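Local coordinates for protein type III restriction-modification enzyme EcoP15I Mod subunit (Escherichia coli, PDB 4ZCF) that methylates one adenine in the asymmetric DNA site 5'-CAGCAG-3', using S-adenosyl-L-methionine, and works with the Res subunit in restriction, at residues Y126-D131 and S198-E203; D192-I197 and V246-K251; V225-T230 and A238-Y243; D425-A430 and H449-L454. One frame throughout, in Å; residues are numbered along the deposited sequence.

Overall arrangement
The four contacts lie in the methyltransferase domain, on or beside its large mixed sheet. Along that sheet, strand 193-199 serves contacts 1 and 2, whose centres are 22 Å apart, and strand 241-248 serves contacts 2 and 3. Contacts 1 and 2 interlock in sequence, contact 3 is nested inside the loop that contact 2 closes, and contact 4 comes later in the chain. Contacts 1 and 3, with centres 13 Å apart, are joined by a hydrogen bond from Tyr126 OH to Glu242 OE2. Contact 4 pairs two helices, and Leu426 and Ala430 of one pack on Phe196 in contact 2. The sheet thus connects the predicted cofactor-binding loop, the helical layer and the second subunit.

Contact 1: Y126-D131 and S198-E203; sequences YNTGKD and SIDHNE
Tyr126, the last residue of the DPPY motif (motif IV of the N4/N6 methyltransferases, predicted to bind S-adenosyl methionine), lays its ring over the backbone where strand 193-199 ends. Ile199 CA makes a CH-pi contact 4.0 Å from the Tyr126 ring centroid and Asp200 N lies over the same face, while Asp200 CB comes within 3.6 Å of Tyr126 CD2. With CG anti to the carbonyl carbon (chi1 -68°), the ring runs along this strand end, and its OH bonds to Glu242. A leucine here would probably leave that Glu242 bond unmade and the peptide at Ile199 and Asp200 without its flat cover. Asn127 ND2 donates to Glu203 OE2 at 3.1 Å, from above the carboxylate plane, and also to Ser169 O; Glu203 OE1 accepts from His171. Asp200 OD1 takes Asn202 N (3.1 Å) in an Asx turn and also Asn202 ND2 (2.7 Å). A water donates to both Thr128 O and Asn202 OD1, and the Asn202 side chain lies about 4 Å from a bound manganese ion. Glu203 is the N-cap of helix 204-215, Trp174 of helix 171-188 touches Asn127 and Glu203, and strand 241-248 packs beside Ser198 and Ile199.

Contact 2: D192-I197 and V246-K251; sequences DGTIFI and VYTKNK
Phe196 and Val246 form a non-hydrogen-bonded pair between antiparallel strands 193-199 and 241-248, their side chains side by side on the face that also carries Thr194 and Thr248. From CB, the Phe196 side chain sets off with CG beside the backbone N (chi1 -74°). Out along the ring, Phe196 CD2 meets Val246 CG2 at 3.6 Å, CE2 touches both valine methyls, and CE1 and the tip, CZ, reach CG1. Val246 CG1 stands over the Phe196 ring centre, 3.9 Å from its centroid and 12° off the normal, in a CH-pi contact. Met119 and Tyr121 of strand 117-122 and Leu426 and Ala430 of helix 420-430 also touch the phenyl group. An alanine in place of Phe196 would probably open a gap under Val246 CG1 and strip Leu426 of an apolar neighbour.

Behind these side chains, Ile195 N bonds to Tyr247 O (2.9 Å) and Tyr247 N to Ile195 O (3.0 Å), while Ile195 CG2 packs on Tyr247 CB on the other face. Next to Thr194, Gly193 O accepts from opposite faces of its carbonyl plane, from Lys249 N (3.2 Å) and Thr248 OG1 (3.0 Å). The chemistry is that of a buried strand pair: these backbone groups bond between the strands, Thr194 and Phe196 pair with strand 117-122 on the other edge of strand 193-199, and hydrocarbon meets hydrocarbon on both faces.

Contact 3: V225-T230 and A238-Y243; sequences VWKNAT and AVEHEY
Trp226 and Glu242 are the hydrogen-bonded pair of an antiparallel beta hairpin made by strands 220-227 and 241-248 near one end of the large methyltransferase sheet. Backbone bonds come first: Trp226 N reaches Glu242 O at 2.9 Å and Glu242 N returns to Trp226 O at 3.0 Å. Past the paired region the ladder frays, and Glu240 O accepts two weak bonds, from Asn228 N and Ala229 N.

Among flat groups, the Glu242 carboxylate stands beside the indole with the two planes 82° apart. Glu242 OE2, which also accepts from Tyr126, lies at the ring edge near the ring plane, 3.5 Å from Trp226 CE3, while Asn228 CB covers one face of the indole.

On the other face of the hairpin, Val225 packs on Tyr243. Val225 CG2 meets Tyr243 CD1 at 4.0 Å, the two side chains pointing the same way, and Val225 CG1 also touches the imidazole of His241 at CD2 (3.7 Å). Tyr243 stacks in turn on Phe204.

Charged groups gather toward the second subunit. Glu240 lies alongside Lys227, but its OE2 forms a salt bridge with Lys387 of that subunit, whose Ser389 and Ser390 bind Glu240 OE1 and His241 ND1. Ala238 pairs in a parallel ladder with a strand of the same neighbour, so the sheet continues across the dimer interface. The Lys227 chain, bent at chi2 (94°) and again at chi4, brings NZ to Ala229 O at 2.9 Å and leaves it 4.1 Å from Glu240 OE1, beyond salt-bridge range.

Contact 4: D425-A430 and H449-L454; sequences DLISFA and HTVFNL
Ile427 and Leu454 meet between helices 420-430 and 446-455, Ile427 CG2 lying 3.8 Å from Leu454 CD1. The longer branch of Ile427 reaches back by about one turn of the partner helix: Ile427 CD1 touches Thr450 CG2 at 3.8 Å and, more loosely, Val451 CG2 at 4.3 Å. The other methyl of Leu454, CD2, comes to 3.6 Å from Ser428 OG, so the leucine fork addresses two consecutive residues.

These groups are positioned by bonds within each helix. Ser428 OG is hydrogen-bonded to Glu424 O and Thr450 OG1 to Thr446 O, each one turn back. With the Thr450 hydroxyl turned beside its own backbone N (chi1 -63°), the CG2 methyl faces Ile427. Thr450 and Leu454 also touch Glu424.

Further out, the segment axes approach to 10.8 Å and cross at -65°. Tyr462 of strand 461-468 touches Ile427, Val451 and Leu454 together. Helix 446-455 is the crossover of a beta-alpha-beta unit between parallel strands 434-439 and 461-468, and it follows the glycine-rich FAGSG sequence, the FxGxG motif of this methyltransferase family. Another flank of helix 420-430 rests on strand 193-199, where Ala430 touches Thr194.

The contact is therefore one of dispersion and shape: four methyl-bearing side chains and one serine meet, and both hydroxyls bond mainly one turn back in their own helix, Thr450 OG1 adding a weak bond to Ile420 O across the helices.

Contact 1: Y126-D131 and S198-E203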
loop_
_atom_site.group_PDB
_atom_site.type_symbol
_atom_site.label_atom_id
_atom_site.label_comp_id
_atom_site.label_asym_id
_atom_site.label_seq_id
_atom_site.Cartn_x
_atom_site.Cartn_y
_atom_site.Cartn_z
ATOM N N TYR A 126 -20.159 -5.500 3.683
ATOM C CA TYR A 126 -19.639 -5.308 5.023
ATOM C C TYR A 126 -20.009 -6.629 5.719
ATOM O O TYR A 126 -20.702 -7.453 5.110
ATOM C CB TYR A 126 -20.400 -4.134 5.657
ATOM C CG TYR A 126 -20.165 -2.751 5.071
ATOM C CD1 TYR A 126 -19.384 -2.573 3.931
ATOM C CD2 TYR A 126 -20.723 -1.616 5.662
ATOM C CE1 TYR A 126 -19.204 -1.312 3.365
ATOM C CE2 TYR A 126 -20.504 -0.341 5.135
ATOM C CZ TYR A 126 -19.738 -0.193 3.990
ATOM O OH TYR A 126 -19.550 1.053 3.440
ATOM N N ASN A 127 -19.582 -6.904 6.928
ATOM C CA ASN A 127 -20.106 -8.201 7.396
ATOM C C ASN A 127 -20.990 -7.959 8.596
ATOM O O ASN A 127 -20.788 -8.499 9.684
ATOM C CB ASN A 127 -19.005 -9.252 7.573
ATOM C CG ASN A 127 -19.419 -10.696 7.651
ATOM O OD1 ASN A 127 -20.591 -11.079 7.600
ATOM N ND2 ASN A 127 -18.440 -11.533 7.888
ATOM N N THR A 128 -21.967 -7.076 8.353
ATOM C CA THR A 128 -22.998 -6.514 9.218
ATOM C C THR A 128 -23.724 -7.543 10.066
ATOM O O THR A 128 -24.054 -7.252 11.222
ATOM C CB THR A 128 -23.951 -5.670 8.335
ATOM O OG1 THR A 128 -23.319 -4.429 7.942
ATOM C CG2 THR A 128 -25.264 -5.389 8.991
ATOM N N GLY A 129 -23.987 -8.712 9.481
ATOM C CA GLY A 129 -24.756 -9.790 10.095
ATOM C C GLY A 129 -26.248 -9.617 9.854
ATOM O O GLY A 129 -27.049 -10.360 10.421
ATOM N N LYS A 130 -26.629 -8.632 9.006
ATOM C CA LYS A 130 -28.004 -8.291 8.634
ATOM C C LYS A 130 -28.136 -8.023 7.111
ATOM O O LYS A 130 -29.250 -7.841 6.605
ATOM C CB LYS A 130 -28.473 -7.075 9.436
ATOM N N ASP A 131 -26.999 -8.067 6.391
ATOM C CA ASP A 131 -26.879 -7.831 4.942
ATOM C C ASP A 131 -27.019 -9.085 4.057
ATOM O O ASP A 131 -27.032 -8.963 2.825
ATOM C CB ASP A 131 -25.537 -7.127 4.633
ATOM C CG ASP A 131 -24.274 -7.806 5.170
ATOM O OD1 ASP A 131 -24.307 -9.046 5.414
ATOM O OD2 ASP A 131 -23.269 -7.104 5.360
ATOM N N SER A 198 -14.453 1.113 1.152
ATOM C CA SER A 198 -15.479 1.439 2.143
ATOM C C SER A 198 -15.744 0.225 2.999
ATOM O O SER A 198 -15.887 -0.875 2.473
ATOM C CB SER A 198 -16.795 1.824 1.467
ATOM O OG SER A 198 -16.762 3.148 0.969
ATOM N N ILE A 199 -15.817 0.423 4.325
ATOM C CA ILE A 199 -16.141 -0.621 5.298
ATOM C C ILE A 199 -16.667 0.043 6.497
ATOM O O ILE A 199 -16.558 1.250 6.603
ATOM C CB ILE A 199 -14.992 -1.594 5.712
ATOM C CG1 ILE A 199 -13.608 -0.999 5.552
ATOM C CG2 ILE A 199 -15.175 -3.056 5.166
ATOM C CD1 ILE A 199 -13.175 -0.228 6.667
ATOM N N ASP A 200 -17.195 -0.755 7.423
ATOM C CA ASP A 200 -17.717 -0.346 8.716
ATOM C C ASP A 200 -16.923 -1.151 9.811
ATOM O O ASP A 200 -15.915 -1.762 9.477
ATOM C CB ASP A 200 -19.284 -0.462 8.752
ATOM C CG ASP A 200 -19.956 -1.739 9.254
ATOM O OD1 ASP A 200 -19.293 -2.810 9.273
ATOM O OD2 ASP A 200 -21.140 -1.667 9.648
ATOM N N HIS A 201 -17.330 -1.118 11.079
ATOM C CA HIS A 201 -16.597 -1.771 12.184
ATOM C C HIS A 201 -16.495 -3.299 12.156
ATOM O O HIS A 201 -15.683 -3.871 12.884
ATOM C CB HIS A 201 -17.150 -1.319 13.534
ATOM C CG HIS A 201 -18.555 -1.762 13.759
ATOM N ND1 HIS A 201 -19.622 -1.021 13.297
ATOM C CD2 HIS A 201 -19.021 -2.864 14.382
ATOM C CE1 HIS A 201 -20.701 -1.702 13.636
ATOM N NE2 HIS A 201 -20.384 -2.805 14.311
ATOM N N ASN A 202 -17.336 -3.961 11.371
ATOM C CA ASN A 202 -17.342 -5.422 11.328
ATOM C C ASN A 202 -16.048 -6.049 10.833
ATOM O O ASN A 202 -15.497 -6.901 11.530
ATOM C CB ASN A 202 -18.580 -5.950 10.615
ATOM C CG ASN A 202 -19.835 -5.571 11.336
ATOM O OD1 ASN A 202 -20.086 -6.027 12.449
ATOM N ND2 ASN A 202 -20.600 -4.649 10.768
ATOM N N GLU A 203 -15.519 -5.559 9.697
ATOM C CA GLU A 203 -14.302 -6.077 9.052
ATOM C C GLU A 203 -13.158 -5.073 8.888
ATOM O O GLU A 203 -12.178 -5.397 8.212
ATOM C CB GLU A 203 -14.648 -6.710 7.680
ATOM C CG GLU A 203 -15.674 -7.829 7.740
ATOM C CD GLU A 203 -15.245 -9.069 8.502
ATOM O OE1 GLU A 203 -14.022 -9.325 8.576
ATOM O OE2 GLU A 203 -16.130 -9.784 9.028
HETATM O O HOH W 1 -22.710 -5.016 12.886
#

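Contact 2: D192-I197 and V246-K251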
loop_
_atom_site.group_PDB
_atom_site.type_symbol
_atom_site.label_atom_id
_atom_site.label_comp_id
_atom_site.label_asym_id
_atom_site.label_seq_id
_atom_site.Cartn_x
_atom_site.Cartn_y
_atom_site.Cartn_z
ATOM N N ASP A 192 1.756 4.756 -9.423
ATOM C CA ASP A 192 1.334 6.012 -8.796
ATOM C C ASP A 192 -0.173 5.992 -8.439
ATOM O O ASP A 192 -0.731 7.027 -8.103
ATOM C CB ASP A 192 1.674 7.188 -9.751
ATOM C CG ASP A 192 0.874 7.295 -11.043
ATOM O OD1 ASP A 192 0.218 6.293 -11.435
ATOM O OD2 ASP A 192 0.901 8.371 -11.664
ATOM N N GLY A 193 -0.799 4.820 -8.606
ATOM C CA GLY A 193 -2.216 4.547 -8.402
ATOM C C GLY A 193 -2.577 4.229 -6.974
ATOM O O GLY A 193 -1.692 3.994 -6.142
ATOM N N THR A 194 -3.902 4.290 -6.673
ATOM C CA THR A 194 -4.495 4.110 -5.339
ATOM C C THR A 194 -5.789 3.310 -5.329
ATOM O O THR A 194 -6.558 3.357 -6.278
ATOM C CB THR A 194 -4.777 5.480 -4.659
ATOM O OG1 THR A 194 -5.450 6.352 -5.566
ATOM C CG2 THR A 194 -3.530 6.152 -4.116
ATOM N N ILE A 195 -6.028 2.596 -4.238
ATOM C CA ILE A 195 -7.257 1.870 -3.955
ATOM C C ILE A 195 -7.919 2.545 -2.743
ATOM O O ILE A 195 -7.221 2.949 -1.831
ATOM C CB ILE A 195 -7.080 0.319 -3.788
ATOM C CG1 ILE A 195 -8.447 -0.384 -3.544
ATOM C CG2 ILE A 195 -6.040 -0.046 -2.713
ATOM C CD1 ILE A 195 -8.513 -1.863 -3.831
ATOM N N PHE A 196 -9.251 2.692 -2.768
ATOM C CA PHE A 196 -10.138 3.229 -1.716
ATOM C C PHE A 196 -11.174 2.111 -1.418
ATOM O O PHE A 196 -11.759 1.561 -2.354
ATOM C CB PHE A 196 -10.836 4.497 -2.247
ATOM C CG PHE A 196 -9.993 5.751 -2.348
ATOM C CD1 PHE A 196 -9.047 5.895 -3.347
ATOM C CD2 PHE A 196 -10.159 6.795 -1.445
ATOM C CE1 PHE A 196 -8.257 7.054 -3.435
ATOM C CE2 PHE A 196 -9.390 7.966 -1.549
ATOM C CZ PHE A 196 -8.458 8.094 -2.558
ATOM N N ILE A 197 -11.322 1.695 -0.136
ATOM C CA ILE A 197 -12.234 0.614 0.286
ATOM C C ILE A 197 -13.132 1.042 1.419
ATOM O O ILE A 197 -12.644 1.270 2.529
ATOM C CB ILE A 197 -11.536 -0.735 0.633
ATOM C CG1 ILE A 197 -10.382 -1.082 -0.337
ATOM C CG2 ILE A 197 -12.578 -1.888 0.734
ATOM C CD1 ILE A 197 -9.514 -2.265 0.069
ATOM N N VAL A 246 -7.349 3.566 2.458
ATOM C CA VAL A 246 -6.672 4.000 1.227
ATOM C C VAL A 246 -5.259 3.394 1.178
ATOM O O VAL A 246 -4.548 3.413 2.183
ATOM C CB VAL A 246 -6.655 5.559 1.115
ATOM C CG1 VAL A 246 -6.113 6.027 -0.222
ATOM C CG2 VAL A 246 -8.034 6.156 1.362
ATOM N N TYR A 247 -4.886 2.803 0.045
ATOM C CA TYR A 247 -3.558 2.216 -0.168
ATOM C C TYR A 247 -3.078 2.636 -1.548
ATOM O O TYR A 247 -3.864 3.050 -2.385
ATOM C CB TYR A 247 -3.565 0.665 -0.046
ATOM C CG TYR A 247 -3.536 0.117 1.370
ATOM C CD1 TYR A 247 -4.658 0.189 2.192
ATOM C CD2 TYR A 247 -2.392 -0.491 1.883
ATOM C CE1 TYR A 247 -4.628 -0.278 3.502
ATOM C CE2 TYR A 247 -2.351 -0.960 3.197
ATOM C CZ TYR A 247 -3.480 -0.871 3.994
ATOM O OH TYR A 247 -3.487 -1.384 5.265
ATOM N N THR A 248 -1.779 2.562 -1.759
ATOM C CA THR A 248 -1.116 2.900 -3.009
ATOM C C THR A 248 -0.404 1.650 -3.522
ATOM O O THR A 248 -0.205 0.714 -2.744
ATOM C CB THR A 248 -0.214 4.134 -2.810
ATOM O OG1 THR A 248 0.366 4.519 -4.051
ATOM C CG2 THR A 248 0.852 3.933 -1.764
ATOM N N LYS A 249 -0.082 1.595 -4.836
ATOM C CA LYS A 249 0.654 0.447 -5.374
ATOM C C LYS A 249 2.119 0.584 -4.956
ATOM O O LYS A 249 2.708 -0.353 -4.426
ATOM C CB LYS A 249 0.526 0.362 -6.896
ATOM C CG LYS A 249 0.349 -1.069 -7.362
ATOM C CD LYS A 249 1.644 -1.752 -7.757
ATOM C CE LYS A 249 1.378 -3.031 -8.519
ATOM N NZ LYS A 249 0.773 -2.780 -9.872
ATOM N N ASN A 250 2.663 1.790 -5.130
ATOM C CA ASN A 250 4.019 2.139 -4.747
ATOM C C ASN A 250 4.019 3.519 -4.117
ATOM O O ASN A 250 3.901 4.514 -4.843
ATOM C CB ASN A 250 4.950 2.124 -5.969
ATOM C CG ASN A 250 6.411 2.199 -5.647
ATOM O OD1 ASN A 250 6.825 2.474 -4.519
ATOM N ND2 ASN A 250 7.227 1.975 -6.654
ATOM N N LYS A 251 4.221 3.573 -2.773
ATOM C CA LYS A 251 4.296 4.809 -1.997
ATOM C C LYS A 251 5.313 5.814 -2.529
ATOM O O LYS A 251 5.107 7.018 -2.393
ATOM C CB LYS A 251 4.549 4.500 -0.517
ATOM C CG LYS A 251 4.290 5.678 0.436
ATOM C CD LYS A 251 2.827 5.949 0.716
ATOM C CE LYS A 251 2.685 7.096 1.677
ATOM N NZ LYS A 251 1.270 7.334 2.063
#

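Contact 3: V225-T230 and A238-Y243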
loop_
_atom_site.group_PDB
_atom_site.type_symbol
_atom_site.label_atom_id
_atom_site.label_comp_id
_atom_site.label_asym_id
_atom_site.label_seq_id
_atom_site.Cartn_x
_atom_site.Cartn_y
_atom_site.Cartn_z
ATOM N N VAL A 225 -12.683 8.805 7.809
ATOM C CA VAL A 225 -13.854 8.566 8.650
ATOM C C VAL A 225 -15.012 9.270 8.035
ATOM O O VAL A 225 -14.985 10.483 7.878
ATOM C CB VAL A 225 -13.586 8.935 10.128
ATOM C CG1 VAL A 225 -14.869 8.966 10.945
ATOM C CG2 VAL A 225 -12.563 7.969 10.743
ATOM N N TRP A 226 -15.974 8.495 7.552
ATOM C CA TRP A 226 -17.190 9.035 6.941
ATOM C C TRP A 226 -18.337 9.041 7.979
ATOM O O TRP A 226 -18.875 7.985 8.306
ATOM C CB TRP A 226 -17.567 8.256 5.643
ATOM C CG TRP A 226 -18.737 8.827 4.882
ATOM C CD1 TRP A 226 -19.095 10.139 4.787
ATOM C CD2 TRP A 226 -19.674 8.101 4.083
ATOM N NE1 TRP A 226 -20.265 10.261 4.079
ATOM C CE2 TRP A 226 -20.613 9.035 3.583
ATOM C CE3 TRP A 226 -19.839 6.734 3.763
ATOM C CZ2 TRP A 226 -21.689 8.653 2.761
ATOM C CZ3 TRP A 226 -20.902 6.353 2.952
ATOM C CH2 TRP A 226 -21.815 7.301 2.461
ATOM N N LYS A 227 -18.626 10.223 8.558
ATOM C CA LYS A 227 -19.736 10.417 9.495
ATOM C C LYS A 227 -20.957 10.690 8.583
ATOM O O LYS A 227 -21.110 11.787 8.031
ATOM C CB LYS A 227 -19.415 11.526 10.519
ATOM C CG LYS A 227 -20.632 12.196 11.140
ATOM C CD LYS A 227 -21.081 11.612 12.436
ATOM C CE LYS A 227 -22.165 12.485 13.041
ATOM N NZ LYS A 227 -23.391 12.618 12.196
ATOM N N ASN A 228 -21.741 9.619 8.337
ATOM C CA ASN A 228 -22.825 9.531 7.367
ATOM C C ASN A 228 -24.222 9.261 7.901
ATOM O O ASN A 228 -25.169 9.167 7.112
ATOM C CB ASN A 228 -22.451 8.427 6.367
ATOM C CG ASN A 228 -22.411 7.028 6.936
ATOM O OD1 ASN A 228 -22.142 6.816 8.112
ATOM N ND2 ASN A 228 -22.675 6.019 6.100
ATOM N N ALA A 229 -24.354 9.072 9.220
ATOM C CA ALA A 229 -25.639 8.757 9.857
ATOM C C ALA A 229 -25.880 9.625 11.082
ATOM O O ALA A 229 -24.936 10.226 11.605
ATOM C CB ALA A 229 -25.690 7.285 10.243
ATOM N N THR A 230 -27.160 9.698 11.513
ATOM C CA THR A 230 -27.655 10.405 12.680
ATOM C C THR A 230 -28.595 9.431 13.355
ATOM O O THR A 230 -29.706 9.194 12.875
ATOM C CB THR A 230 -28.282 11.732 12.270
ATOM O OG1 THR A 230 -27.281 12.505 11.607
ATOM C CG2 THR A 230 -28.803 12.523 13.456
ATOM N N ALA A 238 -23.508 5.733 19.905
ATOM C CA ALA A 238 -24.382 6.008 18.771
ATOM C C ALA A 238 -23.466 5.905 17.552
ATOM O O ALA A 238 -22.631 6.783 17.319
ATOM C CB ALA A 238 -24.960 7.416 18.893
ATOM N N VAL A 239 -23.565 4.792 16.833
ATOM C CA VAL A 239 -22.755 4.511 15.654
ATOM C C VAL A 239 -23.247 5.335 14.470
ATOM O O VAL A 239 -24.322 5.086 13.930
ATOM C CB VAL A 239 -22.532 2.991 15.369
ATOM C CG1 VAL A 239 -21.703 2.349 16.474
ATOM C CG2 VAL A 239 -23.857 2.251 15.231
ATOM N N GLU A 240 -22.458 6.345 14.104
ATOM C CA GLU A 240 -22.792 7.329 13.088
ATOM C C GLU A 240 -21.710 7.463 12.012
ATOM O O GLU A 240 -21.756 8.382 11.187
ATOM C CB GLU A 240 -23.055 8.674 13.781
ATOM C CG GLU A 240 -24.346 8.679 14.597
ATOM C CD GLU A 240 -24.618 9.954 15.364
ATOM O OE1 GLU A 240 -23.651 10.618 15.796
ATOM O OE2 GLU A 240 -25.806 10.288 15.543
ATOM N N HIS A 241 -20.771 6.500 11.983
ATOM C CA HIS A 241 -19.688 6.530 11.033
ATOM C C HIS A 241 -19.253 5.157 10.510
ATOM O O HIS A 241 -19.543 4.109 11.095
ATOM C CB HIS A 241 -18.487 7.315 11.606
ATOM C CG HIS A 241 -17.586 6.513 12.504
ATOM N ND1 HIS A 241 -17.855 6.371 13.848
ATOM C CD2 HIS A 241 -16.436 5.849 12.219
ATOM C CE1 HIS A 241 -16.872 5.632 14.343
ATOM N NE2 HIS A 241 -15.996 5.289 13.401
ATOM N N GLU A 242 -18.517 5.203 9.407
ATOM C CA GLU A 242 -17.850 4.078 8.788
ATOM C C GLU A 242 -16.507 4.582 8.229
ATOM O O GLU A 242 -16.105 5.712 8.509
ATOM C CB GLU A 242 -18.739 3.392 7.750
ATOM C CG GLU A 242 -19.551 4.328 6.871
ATOM C CD GLU A 242 -20.213 3.557 5.758
ATOM O OE1 GLU A 242 -21.323 3.024 5.987
ATOM O OE2 GLU A 242 -19.575 3.407 4.691
ATOM N N TYR A 243 -15.811 3.762 7.475
ATOM C CA TYR A 243 -14.468 4.104 7.014
ATOM C C TYR A 243 -14.246 3.933 5.531
ATOM O O TYR A 243 -15.020 3.291 4.849
ATOM C CB TYR A 243 -13.413 3.263 7.789
ATOM C CG TYR A 243 -13.641 3.151 9.288
ATOM C CD1 TYR A 243 -13.089 4.077 10.167
ATOM C CD2 TYR A 243 -14.385 2.103 9.824
ATOM C CE1 TYR A 243 -13.317 3.995 11.543
ATOM C CE2 TYR A 243 -14.616 2.007 11.203
ATOM C CZ TYR A 243 -14.060 2.945 12.060
ATOM O OH TYR A 243 -14.270 2.867 13.415
#

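Contact 4: D425-A430 and H449-L454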
loop_
_atom_site.group_PDB
_atom_site.type_symbol
_atom_site.label_atom_id
_atom_site.label_comp_id
_atom_site.label_asym_id
_atom_site.label_seq_id
_atom_site.Cartn_x
_atom_site.Cartn_y
_atom_site.Cartn_z
ATOM N N ASP A 425 -15.304 13.699 -4.510
ATOM C CA ASP A 425 -14.146 14.356 -3.940
ATOM C C ASP A 425 -12.896 13.479 -3.954
ATOM O O ASP A 425 -11.829 13.978 -4.331
ATOM C CB ASP A 425 -14.491 14.966 -2.569
ATOM C CG ASP A 425 -15.391 16.204 -2.657
ATOM O OD1 ASP A 425 -15.149 17.063 -3.537
ATOM O OD2 ASP A 425 -16.320 16.320 -1.840
ATOM N N LEU A 426 -13.036 12.156 -3.635
ATOM C CA LEU A 426 -11.943 11.177 -3.658
ATOM C C LEU A 426 -11.393 11.009 -5.063
ATOM O O LEU A 426 -10.176 10.921 -5.222
ATOM C CB LEU A 426 -12.349 9.796 -3.116
ATOM C CG LEU A 426 -13.305 9.669 -1.934
ATOM C CD1 LEU A 426 -13.564 8.198 -1.632
ATOM C CD2 LEU A 426 -12.793 10.407 -0.703
ATOM N N ILE A 427 -12.273 10.960 -6.085
ATOM C CA ILE A 427 -11.841 10.892 -7.492
ATOM C C ILE A 427 -11.073 12.179 -7.857
ATOM O O ILE A 427 -9.971 12.095 -8.409
ATOM C CB ILE A 427 -12.981 10.552 -8.484
ATOM C CG1 ILE A 427 -13.549 9.138 -8.203
ATOM C CG2 ILE A 427 -12.484 10.677 -9.938
ATOM C CD1 ILE A 427 -14.801 8.745 -8.982
ATOM N N SER A 428 -11.605 13.350 -7.475
ATOM C CA SER A 428 -10.925 14.633 -7.718
ATOM C C SER A 428 -9.532 14.693 -7.075
ATOM O O SER A 428 -8.619 15.203 -7.718
ATOM C CB SER A 428 -11.773 15.813 -7.250
ATOM O OG SER A 428 -13.029 15.867 -7.905
ATOM N N PHE A 429 -9.370 14.202 -5.807
ATOM C CA PHE A 429 -8.063 14.214 -5.105
ATOM C C PHE A 429 -7.067 13.233 -5.717
ATOM O O PHE A 429 -5.982 13.671 -6.138
ATOM C CB PHE A 429 -8.200 13.943 -3.588
ATOM C CG PHE A 429 -8.700 15.118 -2.788
ATOM C CD1 PHE A 429 -7.957 16.288 -2.703
ATOM C CD2 PHE A 429 -9.934 15.070 -2.151
ATOM C CE1 PHE A 429 -8.440 17.391 -2.003
ATOM C CE2 PHE A 429 -10.438 16.188 -1.474
ATOM C CZ PHE A 429 -9.676 17.334 -1.383
ATOM N N ALA A 430 -7.428 11.910 -5.758
ATOM C CA ALA A 430 -6.531 10.862 -6.262
ATOM C C ALA A 430 -6.100 11.094 -7.695
ATOM O O ALA A 430 -4.896 11.150 -7.973
ATOM C CB ALA A 430 -7.142 9.477 -6.081
ATOM N N HIS A 449 -21.707 7.010 -12.356
ATOM C CA HIS A 449 -22.517 8.223 -12.343
ATOM C C HIS A 449 -21.636 9.425 -11.983
ATOM O O HIS A 449 -21.629 10.421 -12.707
ATOM C CB HIS A 449 -23.703 8.062 -11.371
ATOM C CG HIS A 449 -24.743 9.146 -11.455
ATOM N ND1 HIS A 449 -26.011 8.974 -10.905
ATOM C CD2 HIS A 449 -24.671 10.391 -11.993
ATOM C CE1 HIS A 449 -26.653 10.110 -11.112
ATOM N NE2 HIS A 449 -25.896 10.986 -11.780
ATOM N N THR A 450 -20.854 9.299 -10.902
ATOM C CA THR A 450 -19.907 10.296 -10.419
ATOM C C THR A 450 -18.931 10.709 -11.529
ATOM O O THR A 450 -18.587 11.879 -11.607
ATOM C CB THR A 450 -19.209 9.736 -9.165
ATOM O OG1 THR A 450 -20.178 9.532 -8.124
ATOM C CG2 THR A 450 -18.085 10.619 -8.674
ATOM N N VAL A 451 -18.498 9.773 -12.392
ATOM C CA VAL A 451 -17.607 10.083 -13.529
ATOM C C VAL A 451 -18.378 10.936 -14.568
ATOM O O VAL A 451 -17.825 11.923 -15.058
ATOM C CB VAL A 451 -16.888 8.834 -14.130
ATOM C CG1 VAL A 451 -16.121 9.189 -15.391
ATOM C CG2 VAL A 451 -15.940 8.196 -13.103
ATOM N N PHE A 452 -19.674 10.607 -14.833
ATOM C CA PHE A 452 -20.531 11.399 -15.738
ATOM C C PHE A 452 -20.609 12.846 -15.243
ATOM O O PHE A 452 -20.263 13.740 -16.011
ATOM C CB PHE A 452 -21.944 10.785 -15.918
ATOM C CG PHE A 452 -22.042 9.480 -16.697
ATOM C CD1 PHE A 452 -21.279 9.271 -17.847
ATOM C CD2 PHE A 452 -22.943 8.487 -16.317
ATOM C CE1 PHE A 452 -21.414 8.100 -18.601
ATOM C CE2 PHE A 452 -23.056 7.302 -17.059
ATOM C CZ PHE A 452 -22.290 7.121 -18.197
ATOM N N ASN A 453 -20.949 13.074 -13.944
ATOM C CA ASN A 453 -21.012 14.425 -13.345
ATOM C C ASN A 453 -19.678 15.170 -13.364
ATOM O O ASN A 453 -19.664 16.380 -13.572
ATOM C CB ASN A 453 -21.483 14.374 -11.890
ATOM C CG ASN A 453 -22.870 13.861 -11.634
ATOM O OD1 ASN A 453 -23.257 13.670 -10.478
ATOM N ND2 ASN A 453 -23.645 13.603 -12.679
ATOM N N LEU A 454 -18.566 14.466 -13.058
ATOM C CA LEU A 454 -17.255 15.101 -13.034
ATOM C C LEU A 454 -16.811 15.546 -14.424
ATOM O O LEU A 454 -16.431 16.687 -14.579
ATOM C CB LEU A 454 -16.201 14.229 -12.317
ATOM C CG LEU A 454 -16.321 14.098 -10.775
ATOM C CD1 LEU A 454 -15.497 12.898 -10.239
ATOM C CD2 LEU A 454 -15.940 15.396 -10.050
#